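Local coordinates for protein 3-oxo-tetronate kinase (Haemophilus influenzae, PDB 1YZY) that catalyses the ATP-dependent phosphorylation of 3-oxo-tetronate (3-dehydro-erythronate) to its 4-phosphate, as a member of the four-carbon acid sugar kinase family, at residues A170-I173 against R178-E181; N239-T244 against D389-L394. One frame throughout, in Å; residues are numbered along the deposited sequence.

Contact 1. Residues A170-I173 against R178-E181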
loop_
_atom_site.group_PDB
_atom_site.type_symbol
_atom_site.label_atom_id
_atom_site.label_comp_id
_atom_site.label_asym_id
_atom_site.label_seq_id
_atom_site.Cartn_x
_atom_site.Cartn_y
_atom_site.Cartn_z
ATOM N N ALA A 170 24.466 -12.488 15.630
ATOM C CA ALA A 170 25.801 -12.258 16.163
ATOM C C ALA A 170 26.698 -11.475 15.212
ATOM O O ALA A 170 27.579 -10.734 15.656
ATOM C CB ALA A 170 26.442 -13.580 16.529
ATOM N N ASP A 171 26.502 -11.673 13.912
ATOM C CA ASP A 171 27.287 -10.970 12.903
ATOM C C ASP A 171 26.689 -9.636 12.488
ATOM O O ASP A 171 27.411 -8.735 12.072
ATOM C CB ASP A 171 27.458 -11.829 11.655
ATOM C CG ASP A 171 28.369 -13.008 11.885
ATOM O OD1 ASP A 171 29.595 -12.797 11.946
ATOM O OD2 ASP A 171 27.861 -14.144 11.991
ATOM N N VAL A 172 25.366 -9.531 12.512
ATOM C CA VAL A 172 24.736 -8.278 12.118
ATOM C C VAL A 172 25.089 -7.199 13.147
ATOM O O VAL A 172 25.414 -6.064 12.786
ATOM C CB VAL A 172 23.177 -8.403 11.980
ATOM C CG1 VAL A 172 22.608 -7.151 11.336
ATOM C CG2 VAL A 172 22.805 -9.608 11.149
ATOM N N ILE A 173 25.047 -7.559 14.428
ATOM C CA ILE A 173 25.353 -6.591 15.472
ATOM C C ILE A 173 26.777 -6.039 15.421
ATOM O O ILE A 173 27.109 -5.117 16.161
ATOM C CB ILE A 173 25.035 -7.126 16.872
ATOM C CG1 ILE A 173 25.892 -8.351 17.190
ATOM C CG2 ILE A 173 23.558 -7.436 16.972
ATOM C CD1 ILE A 173 25.631 -8.922 18.561
ATOM N N ARG A 178 30.974 -5.980 8.444
ATOM C CA ARG A 178 31.001 -7.391 8.808
ATOM C C ARG A 178 29.939 -8.156 8.019
ATOM O O ARG A 178 30.128 -9.323 7.678
ATOM C CB ARG A 178 30.767 -7.556 10.319
ATOM C CG ARG A 178 30.596 -9.000 10.785
ATOM C CD ARG A 178 31.810 -9.863 10.423
ATOM N NE ARG A 178 31.586 -11.279 10.719
ATOM C CZ ARG A 178 32.237 -12.282 10.134
ATOM N NH1 ARG A 178 33.173 -12.044 9.222
ATOM N NH2 ARG A 178 31.895 -13.530 10.406
ATOM N N VAL A 179 28.796 -7.513 7.798
ATOM C CA VAL A 179 27.705 -8.124 7.048
ATOM C C VAL A 179 28.156 -8.359 5.615
ATOM O O VAL A 179 27.881 -9.403 5.046
ATOM C CB VAL A 179 26.429 -7.249 7.092
ATOM C CG1 VAL A 179 25.358 -7.812 6.173
ATOM C CG2 VAL A 179 25.899 -7.198 8.514
ATOM N N GLN A 180 28.864 -7.393 5.045
ATOM C CA GLN A 180 29.362 -7.515 3.680
ATOM C C GLN A 180 30.407 -8.620 3.567
ATOM O O GLN A 180 30.596 -9.212 2.494
ATOM C CB GLN A 180 29.957 -6.190 3.211
ATOM C CG GLN A 180 28.935 -5.075 3.145
ATOM C CD GLN A 180 29.533 -3.744 2.742
ATOM O OE1 GLN A 180 28.808 -2.794 2.457
ATOM N NE2 GLN A 180 30.863 -3.665 2.714
ATOM N N GLU A 181 31.145 -8.831 4.653
ATOM C CA GLU A 181 32.156 -9.870 4.691
ATOM C C GLU A 181 31.420 -11.207 4.731
ATOM O O GLU A 181 31.877 -12.186 4.151
ATOM C CB GLU A 181 33.072 -9.698 5.911
ATOM C CG GLU A 181 33.951 -8.441 5.858
ATOM C CD GLU A 181 34.890 -8.286 7.069
ATOM O OE1 GLU A 181 34.772 -9.036 8.071
ATOM O OE2 GLU A 181 35.762 -7.392 7.008
#
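Arg-178 meets Asp-171 along most of its length, and its chain can be followed outward from the backbone of helix 176-188. CB stands about 4.0 Å from Asp-171 O, a loose approach. CG, anti to the backbone N, moves closer to that carbonyl, with 3.4 Å between Arg-178 CG and Asp-171 O. A bend about CB-CG (chi2 58°) leads Arg-178 CD to within 4.0 Å of Asp-171 OD1. The guanidinium then forms a salt bridge with the carboxylate: NE donates to OD1 at 2.8 Å from Arg-178 NE to Asp-171 OD1, and NH2 donates to the same oxygen with 2.9 Å between Arg-178 NH2 and Asp-171 OD1. This is a side-on grip in which two nitrogens converge on a single acceptor. Both N-H directions are well short of straight, as expected when two donors share one atom. The oxygen lies close to the guanidinium plane, whereas the carboxylate is turned 48° from that plane. NE reaches OD1 on its anti side, somewhat out of the carboxylate plane, and NH2 comes from above the same face. At the other end of the guanidinium, NH1 faces Glu-181 OE1 one turn further along the helix, 3.6 Å from Arg-178 NH1 to Glu-181 OE1.

Beside the salt bridge, Val-179 CG2 rests 3.9 Å from Val-172 CA, and both valines also touch helix 202-210, Val-172 at Gln-203 and Val-179 at Val-206. The short helix 169-172 is thus joined to helix 176-188 by an apolar contact next to an ionic one. Asp-171, Arg-178 and Glu-181 form a salt-bridge network: the two bonds to Asp-171 OD1 restrain the guanidinium's rotation, Glu-181 adds only a longer charge pairing, and the arginine's charge is probably balanced by both acids.

Contact 2. Residues N239-T244 against D389-L394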
loop_
_atom_site.group_PDB
_atom_site.type_symbol
_atom_site.label_atom_id
_atom_site.label_comp_id
_atom_site.label_asym_id
_atom_site.label_seq_id
_atom_site.Cartn_x
_atom_site.Cartn_y
_atom_site.Cartn_z
ATOM N N ASN A 239 7.429 17.130 5.561
ATOM C CA ASN A 239 7.308 18.016 4.407
ATOM C C ASN A 239 6.657 17.358 3.190
ATOM O O ASN A 239 6.890 17.766 2.045
ATOM C CB ASN A 239 8.677 18.586 4.028
ATOM C CG ASN A 239 9.220 19.531 5.076
ATOM O OD1 ASN A 239 8.674 20.614 5.294
ATOM N ND2 ASN A 239 10.296 19.126 5.740
ATOM N N ALA A 240 5.916 16.281 3.428
ATOM C CA ALA A 240 5.214 15.611 2.342
ATOM C C ALA A 240 4.041 16.536 2.005
ATOM O O ALA A 240 3.459 17.165 2.896
ATOM C CB ALA A 240 4.723 14.246 2.788
ATOM N N PHE A 241 3.722 16.637 0.719
ATOM C CA PHE A 241 2.654 17.514 0.254
ATOM C C PHE A 241 1.258 17.248 0.805
ATOM O O PHE A 241 0.945 16.155 1.287
ATOM C CB PHE A 241 2.599 17.510 -1.280
ATOM C CG PHE A 241 2.015 16.246 -1.878
ATOM C CD1 PHE A 241 0.630 16.071 -1.970
ATOM C CD2 PHE A 241 2.847 15.238 -2.360
ATOM C CE1 PHE A 241 0.082 14.914 -2.530
ATOM C CE2 PHE A 241 2.312 14.078 -2.924
ATOM C CZ PHE A 241 0.923 13.917 -3.007
ATOM N N THR A 242 0.425 18.277 0.713
ATOM C CA THR A 242 -0.985 18.238 1.107
ATOM C C THR A 242 -1.746 18.963 -0.030
ATOM O O THR A 242 -1.130 19.524 -0.940
ATOM C CB THR A 242 -1.259 18.919 2.498
ATOM O OG1 THR A 242 -0.671 20.226 2.554
ATOM C CG2 THR A 242 -0.715 18.076 3.619
ATOM N N PRO A 243 -3.081 18.867 -0.058
ATOM C CA PRO A 243 -3.784 19.561 -1.136
ATOM C C PRO A 243 -3.645 21.074 -1.028
ATOM O O PRO A 243 -3.532 21.619 0.071
ATOM C CB PRO A 243 -5.239 19.153 -0.905
ATOM C CG PRO A 243 -5.124 17.820 -0.276
ATOM C CD PRO A 243 -4.020 18.043 0.718
ATOM N N THR A 244 -3.581 21.743 -2.171
ATOM C CA THR A 244 -3.518 23.196 -2.175
ATOM C C THR A 244 -4.970 23.666 -2.105
ATOM O O THR A 244 -5.886 22.885 -2.377
ATOM C CB THR A 244 -2.841 23.748 -3.449
ATOM O OG1 THR A 244 -3.065 22.855 -4.553
ATOM C CG2 THR A 244 -1.339 23.936 -3.219
ATOM N N ASP A 389 -3.731 17.578 -11.513
ATOM C CA ASP A 389 -3.753 18.129 -10.161
ATOM C C ASP A 389 -5.003 17.851 -9.335
ATOM O O ASP A 389 -5.703 18.783 -8.929
ATOM C CB ASP A 389 -3.511 19.640 -10.203
ATOM C CG ASP A 389 -2.094 20.006 -10.636
ATOM O OD1 ASP A 389 -1.216 19.112 -10.675
ATOM O OD2 ASP A 389 -1.863 21.202 -10.932
ATOM N N ILE A 390 -5.268 16.580 -9.060
ATOM C CA ILE A 390 -6.424 16.192 -8.264
ATOM C C ILE A 390 -5.925 15.437 -7.038
ATOM O O ILE A 390 -5.132 14.505 -7.167
ATOM C CB ILE A 390 -7.387 15.272 -9.072
ATOM C CG1 ILE A 390 -7.871 15.978 -10.349
ATOM C CG2 ILE A 390 -8.564 14.839 -8.205
ATOM C CD1 ILE A 390 -8.726 17.215 -10.119
ATOM N N PHE A 391 -6.401 15.831 -5.859
ATOM C CA PHE A 391 -5.994 15.199 -4.613
ATOM C C PHE A 391 -7.098 14.326 -4.045
ATOM O O PHE A 391 -8.281 14.653 -4.159
ATOM C CB PHE A 391 -5.573 16.260 -3.586
ATOM C CG PHE A 391 -4.438 17.146 -4.055
ATOM C CD1 PHE A 391 -3.114 16.823 -3.764
ATOM C CD2 PHE A 391 -4.692 18.289 -4.808
ATOM C CE1 PHE A 391 -2.058 17.623 -4.220
ATOM C CE2 PHE A 391 -3.643 19.093 -5.268
ATOM C CZ PHE A 391 -2.323 18.755 -4.971
ATOM N N LEU A 392 -6.710 13.198 -3.454
ATOM C CA LEU A 392 -7.667 12.262 -2.861
ATOM C C LEU A 392 -7.177 11.667 -1.534
ATOM O O LEU A 392 -5.983 11.444 -1.342
ATOM C CB LEU A 392 -7.969 11.113 -3.829
ATOM C CG LEU A 392 -8.180 11.396 -5.318
ATOM C CD1 LEU A 392 -6.829 11.582 -6.028
ATOM C CD2 LEU A 392 -8.943 10.237 -5.935
ATOM N N ALA A 393 -8.111 11.441 -0.620
ATOM C CA ALA A 393 -7.828 10.839 0.677
ATOM C C ALA A 393 -8.792 9.665 0.744
ATOM O O ALA A 393 -9.998 9.849 0.921
ATOM C CB ALA A 393 -8.109 11.821 1.810
ATOM N N LEU A 394 -8.253 8.465 0.550
ATOM C CA LEU A 394 -9.048 7.244 0.554
ATOM C C LEU A 394 -8.983 6.558 1.914
ATOM O O LEU A 394 -7.947 6.001 2.291
ATOM C CB LEU A 394 -8.531 6.313 -0.546
ATOM C CG LEU A 394 -8.199 7.017 -1.870
ATOM C CD1 LEU A 394 -7.544 6.042 -2.836
ATOM C CD2 LEU A 394 -9.450 7.642 -2.492
#
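Phe-241 is the first residue of the loop to reach Phe-391, whose ring stands at the start of strand 391-395. Phe-241 CD1 lies 3.8 Å from Phe-391 CE1, and Phe-241 CE1 lies at the edge of the Phe-391 ring, in its plane. The CB bond of Phe-241 points toward the strand, and the first torsion (chi1 74°) sets CG between the backbone N and carbonyl carbon. Thr-242 adds a backbone approach, with 3.9 Å from Thr-242 O to Phe-391 CE1, while its CB bond points away.

Pro-243 supplies the main contact. Its CA lies over the middle of the Phe-391 ring, 3.8 Å from Pro-243 CA to the ring centroid and only 8° off the ring normal, the geometry of a CH-pi interaction. Nearer the backbone of Phe-391, its CB meets Pro-243 CG at 3.7 Å. At Thr-244 the backbone N continues over the same face, and the hydroxyl draws near the ring's outer end, 3.9 Å from Thr-244 OG1 to Phe-391 CE2.

Backbone hydrogen bonds of Phe-391 and Ala-393 with Phe-350 seat strand 391-395 beside strand 349-353, and one between Phe-241 and Lys-374 ties the loop to strand 369-375. The loop between helix 221-232 and strand 248-252, probably part of the connection between the two domains, thus packs by proline-aromatic contact against neighbouring strands 391-395, 349-353 and 380-385.

How the contacts relate
The two contacts share no helix, strand or loop: their centres are 41 Å apart, their nearest atoms about 29 Å, and contact 1 closes in sequence before contact 2 opens. Contact 1 is peripheral, its centre 31 Å from that of the chain, and joins near neighbours in sequence within the sugar-binding region. Contact 2, its centre 16 Å from that of the chain, bridges 144 intervening residues and brings the loop before strand 248-252 onto the nucleotide-binding region. Both are partly buried and of similar size, 183 and 192 Å², yet charge pairing dominates the helical contact, whereas aromatic and proline surfaces make the more central one. Both lie away from the residues probably binding ATP.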